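Local coordinates for p-47 protein (Clostridium botulinum E1 str. 'BoNT E Beluga', PDB 5WIX), which is of unknown function but has the tubular lipid-binding (TULIP) fold, with a topology similar to bactericidal/permeability-increasing protein, at residues 27-32 with 407-412; 36-41 with 171-176. One frame throughout, in Å; residues are numbered along the deposited sequence.

Contact 1 of 2, residues 27-32 with 407-412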
# COMPACT_ATOMS: atom_id res chain seq x y z
N TYR A 27 2.24 2.60 3.01
CA TYR A 27 3.34 1.64 3.27
C TYR A 27 3.69 1.60 4.75
O TYR A 27 3.52 2.60 5.45
CB TYR A 27 4.59 2.01 2.48
CG TYR A 27 4.30 2.32 1.03
CD1 TYR A 27 4.34 1.34 0.06
CD2 TYR A 27 3.97 3.60 0.66
CE1 TYR A 27 4.08 1.61 -1.26
CE2 TYR A 27 3.70 3.91 -0.64
CZ TYR A 27 3.75 2.91 -1.62
OH TYR A 27 3.47 3.23 -2.94
N GLY A 28 4.19 0.46 5.22
CA GLY A 28 4.53 0.30 6.63
C GLY A 28 5.65 -0.68 6.95
O GLY A 28 5.84 -1.69 6.26
N CYS A 29 6.40 -0.38 8.01
CA CYS A 29 7.51 -1.25 8.44
C CYS A 29 7.66 -1.40 9.98
O CYS A 29 7.44 -0.46 10.75
CB CYS A 29 8.83 -0.73 7.85
SG CYS A 29 10.25 -1.85 8.10
N SER A 30 8.04 -2.60 10.39
CA SER A 30 8.27 -2.92 11.79
C SER A 30 9.45 -2.13 12.33
O SER A 30 10.50 -2.05 11.69
CB SER A 30 8.53 -4.42 11.96
OG SER A 30 8.84 -4.78 13.30
N ASN A 31 9.28 -1.54 13.52
CA ASN A 31 10.42 -0.91 14.18
C ASN A 31 11.44 -1.99 14.52
O ASN A 31 12.65 -1.74 14.49
CB ASN A 31 10.00 -0.12 15.43
CG ASN A 31 9.73 -1.02 16.63
OD1 ASN A 31 9.18 -2.11 16.50
ND2 ASN A 31 10.13 -0.55 17.80
N ARG A 32 10.96 -3.20 14.82
CA ARG A 32 11.84 -4.31 15.15
C ARG A 32 12.82 -4.54 14.00
O ARG A 32 13.96 -4.97 14.22
CB ARG A 32 11.05 -5.59 15.47
CG ARG A 32 10.06 -5.47 16.65
CD ARG A 32 9.78 -6.82 17.34
NE ARG A 32 9.28 -7.84 16.42
CZ ARG A 32 8.00 -8.12 16.21
NH1 ARG A 32 7.05 -7.45 16.86
NH2 ARG A 32 7.65 -9.07 15.35
N VAL A 407 8.24 1.97 -2.20
CA VAL A 407 9.02 2.10 -0.98
C VAL A 407 9.80 0.85 -0.63
O VAL A 407 9.22 -0.22 -0.43
CB VAL A 407 8.14 2.46 0.23
CG1 VAL A 407 8.99 2.50 1.47
CG2 VAL A 407 7.46 3.79 0.03
N ASN A 408 11.12 1.01 -0.58
CA ASN A 408 12.01 -0.01 -0.03
C ASN A 408 12.53 0.48 1.29
O ASN A 408 13.30 1.43 1.35
CB ASN A 408 13.18 -0.31 -0.97
CG ASN A 408 12.74 -0.63 -2.37
OD1 ASN A 408 12.30 -1.75 -2.65
ND2 ASN A 408 12.84 0.35 -3.26
N TRP A 409 12.10 -0.16 2.37
CA TRP A 409 12.55 0.25 3.69
C TRP A 409 14.00 -0.11 3.93
O TRP A 409 14.41 -1.25 3.72
CB TRP A 409 11.68 -0.38 4.77
CG TRP A 409 10.27 0.03 4.69
CD1 TRP A 409 9.23 -0.68 4.16
CD2 TRP A 409 9.71 1.26 5.16
NE1 TRP A 409 8.07 0.03 4.27
CE2 TRP A 409 8.33 1.23 4.88
CE3 TRP A 409 10.24 2.39 5.81
CZ2 TRP A 409 7.47 2.27 5.21
CZ3 TRP A 409 9.38 3.43 6.14
CH2 TRP A 409 8.02 3.36 5.84
N ASN A 410 14.77 0.89 4.37
CA ASN A 410 16.20 0.74 4.63
C ASN A 410 16.98 0.43 3.37
O ASN A 410 17.99 -0.28 3.43
CB ASN A 410 16.46 -0.35 5.67
CG ASN A 410 15.70 -0.12 6.96
OD1 ASN A 410 16.10 0.71 7.78
ND2 ASN A 410 14.62 -0.86 7.15
N ASN A 411 16.51 0.95 2.24
CA ASN A 411 17.18 0.75 0.96
C ASN A 411 17.34 -0.73 0.64
O ASN A 411 18.39 -1.17 0.17
CB ASN A 411 18.55 1.43 0.96
CG ASN A 411 18.63 2.56 -0.03
OD1 ASN A 411 17.66 2.88 -0.71
ND2 ASN A 411 19.80 3.18 -0.13
N LEU A 412 16.30 -1.51 0.92
CA LEU A 412 16.37 -2.94 0.69
C LEU A 412 15.10 -3.51 0.07
O LEU A 412 13.99 -3.04 0.32
CB LEU A 412 16.67 -3.66 2.01
CG LEU A 412 18.01 -3.35 2.69
CD1 LEU A 412 17.97 -3.82 4.12
CD2 LEU A 412 19.19 -3.96 1.94

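Contact 2 of 2, residues 36-41 with 171-176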
# COMPACT_ATOMS: atom_id res chain seq x y z
N LYS A 36 17.34 -2.74 13.87
CA LYS A 36 18.45 -3.66 13.65
C LYS A 36 19.41 -3.17 12.55
O LYS A 36 20.63 -3.29 12.68
CB LYS A 36 17.90 -5.05 13.34
CG LYS A 36 17.08 -5.66 14.49
CD LYS A 36 16.68 -7.11 14.22
CE LYS A 36 15.99 -7.75 15.42
NZ LYS A 36 15.59 -9.16 15.16
N HIS A 37 18.85 -2.62 11.48
CA HIS A 37 19.69 -2.01 10.45
C HIS A 37 20.27 -0.69 10.94
O HIS A 37 21.30 -0.22 10.45
CB HIS A 37 18.90 -1.81 9.15
CG HIS A 37 18.73 -3.07 8.38
ND1 HIS A 37 17.50 -3.55 7.98
CD2 HIS A 37 19.64 -3.98 7.94
CE1 HIS A 37 17.65 -4.69 7.34
NE2 HIS A 37 18.95 -4.97 7.30
N LEU A 38 19.59 -0.11 11.92
CA LEU A 38 20.09 1.08 12.56
C LEU A 38 21.31 0.73 13.40
O LEU A 38 22.31 1.45 13.39
CB LEU A 38 19.00 1.72 13.42
CG LEU A 38 19.31 3.15 13.85
CD1 LEU A 38 19.97 3.89 12.70
CD2 LEU A 38 18.03 3.86 14.30
N LYS A 39 21.23 -0.40 14.11
CA LYS A 39 22.27 -0.80 15.05
C LYS A 39 23.62 -1.01 14.36
O LYS A 39 24.65 -0.54 14.86
CB LYS A 39 21.88 -2.07 15.81
CG LYS A 39 23.04 -2.65 16.63
CD LYS A 39 22.77 -4.04 17.22
CE LYS A 39 22.10 -3.97 18.60
NZ LYS A 39 22.88 -3.17 19.63
N ASN A 40 23.63 -1.72 13.23
CA ASN A 40 24.91 -2.00 12.57
C ASN A 40 25.29 -0.91 11.57
O ASN A 40 26.35 -0.98 10.95
CB ASN A 40 24.88 -3.37 11.89
CG ASN A 40 23.86 -3.45 10.79
OD1 ASN A 40 22.85 -2.76 10.83
ND2 ASN A 40 24.13 -4.28 9.79
N TYR A 41 24.42 0.08 11.41
CA TYR A 41 24.84 1.33 10.78
C TYR A 41 25.67 2.09 11.81
O TYR A 41 26.61 2.81 11.47
CB TYR A 41 23.65 2.18 10.30
CG TYR A 41 24.06 3.59 9.91
CD1 TYR A 41 24.72 3.85 8.71
CD2 TYR A 41 23.82 4.66 10.77
CE1 TYR A 41 25.10 5.14 8.37
CE2 TYR A 41 24.20 5.95 10.43
CZ TYR A 41 24.84 6.18 9.23
OH TYR A 41 25.22 7.47 8.92
N TYR A 171 21.79 8.09 7.70
CA TYR A 171 21.09 6.82 7.60
C TYR A 171 19.79 6.93 6.81
O TYR A 171 19.01 7.86 7.02
CB TYR A 171 20.78 6.24 8.97
CG TYR A 171 20.11 4.90 8.82
CD1 TYR A 171 20.79 3.85 8.21
CD2 TYR A 171 18.81 4.68 9.25
CE1 TYR A 171 20.19 2.62 8.03
CE2 TYR A 171 18.20 3.45 9.09
CZ TYR A 171 18.90 2.42 8.48
OH TYR A 171 18.33 1.17 8.29
N ILE A 172 19.58 5.96 5.93
CA ILE A 172 18.43 5.96 5.03
C ILE A 172 17.32 5.06 5.52
O ILE A 172 17.39 3.85 5.36
CB ILE A 172 18.82 5.49 3.65
CG1 ILE A 172 20.15 6.11 3.21
CG2 ILE A 172 17.70 5.78 2.67
CD1 ILE A 172 20.71 5.49 1.93
N PHE A 173 16.28 5.66 6.09
CA PHE A 173 15.18 4.88 6.64
C PHE A 173 14.32 4.20 5.58
O PHE A 173 13.73 3.16 5.82
CB PHE A 173 14.29 5.76 7.51
CG PHE A 173 14.88 6.05 8.86
CD1 PHE A 173 15.12 5.03 9.75
CD2 PHE A 173 15.18 7.35 9.24
CE1 PHE A 173 15.65 5.29 10.98
CE2 PHE A 173 15.71 7.62 10.47
CZ PHE A 173 15.95 6.59 11.34
N ALA A 174 14.26 4.81 4.40
CA ALA A 174 13.51 4.23 3.29
C ALA A 174 13.82 4.97 2.01
O ALA A 174 13.98 6.20 2.01
CB ALA A 174 12.02 4.28 3.57
N SER A 175 13.93 4.22 0.92
CA SER A 175 14.02 4.84 -0.40
C SER A 175 12.61 4.91 -0.95
O SER A 175 11.83 3.95 -0.84
CB SER A 175 14.94 4.06 -1.32
OG SER A 175 14.38 2.81 -1.68
N LEU A 176 12.26 6.07 -1.49
CA LEU A 176 10.96 6.23 -2.11
C LEU A 176 11.14 6.65 -3.57
O LEU A 176 11.82 7.64 -3.87
CB LEU A 176 10.13 7.26 -1.36
CG LEU A 176 8.70 7.31 -1.89
CD1 LEU A 176 7.71 7.63 -0.77
CD2 LEU A 176 8.57 8.30 -3.04

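Contact 1 of 2, residues 27-32 with 407-412
C29 lays its CB over one face of the W409 indole, 3.4 Å from the centroid of the five-membered ring and only 8° off the ring normal. The SG turns away from the backbone N (chi1 -171°), which leaves the sulfur over the same face but farther from the five-membered ring centre, at 4.3 Å, as a sulfur-aromatic contact beside the CH-pi one. The opposite face of the indole is backed by V407 CG1 from its own strand. At the indole edge, near its plane, Y27 C lies 3.9 Å from W409 CZ2. This is sheet-on-sheet packing within a TULIP-domain, BPI-like fold: strand 25-30 belongs to a six-stranded antiparallel sheet and strand 407-409 to another, and strand residues 27-30 and 407-409 run nearly parallel, at 8°, their axes 8.5 Å apart at closest approach. Side chains rather than backbone bonds fill the gap. V407 divides its branches between two rings: while CG1 backs the indole, CG2 sits over a face of the Y27 phenol, 3.6 Å from the ring centroid. Y204 meets the indole with its ring steeply inclined, and V234 touches both C29 and W409.

Contact 2 of 2, residues 36-41 with 171-176
The phenol ring of Y171 lies against helix 31-42, meeting L38, Y41 and H37 where the helix packs against the chain leading into strand 174-177 of this BPI-like TULIP fold. L38 and Y41 meet it in different ways. L38 reaches over a face of the phenol with CD1, 4.1 Å from the ring centroid and 25° off the normal. With CG anti to the backbone N (chi1 -165°), its two methyls spread between the Y171 face and the edge of the F173 ring, where CD2 lies 4.3 Å from F173 CE1. Y41 instead slides past Y171 in the opposite direction. The two ring planes are inclined at 42° with centroids 5.2 Å apart, so the pair is oblique; Y171 CB sits over the Y41 face, 4.0 Å from its centroid, and Y171 CD1 also touches Y41 CG. H37 contributes the stem of its side chain, its CB touching Y171 OH, while the imidazole leads away toward N410 and L412.

Around this first shell, F173 packs against Y171: Y171 CD2 stands 3.6 Å above the plane of the F173 ring. F173 is itself met edge-to-face by F125, and its backbone bonds to L123 and N410 fasten it to the neighbouring strand and loop. Both tyrosine hydroxyls have partners beyond the two segments. Y171 OH lies at N410 OD1, probably a hydrogen bond, but its modelled length is doubtful. At the other phenol, Y41 OH is hydrogen-bonded to the backbone N of S170, the residue just before Y171, while the N of Y171 itself lies 3.7 Å from that hydroxyl.

Overall arrangement
The two contacts illustrate how one short helix and the strand before it can be packed against strand 407-409 in one case and the chain entering its sheet neighbour 174-177 in the other. Their centres lie about 9 Å apart. Strand 25-30 leads directly into helix 31-42, so contact 1 and contact 2 follow one another along the chain on that side; strands 407-409 and 174-177 are antiparallel neighbours in one sheet. The turn of contact 1 is tied to contact 2 through N410, whose backbone N lies 2.9 Å from F173 O, a probable hydrogen bond. Contact 1 lies nearer the centre of the elongated chain, about 12 Å from it, against about 20 Å for contact 2 (centre to centre).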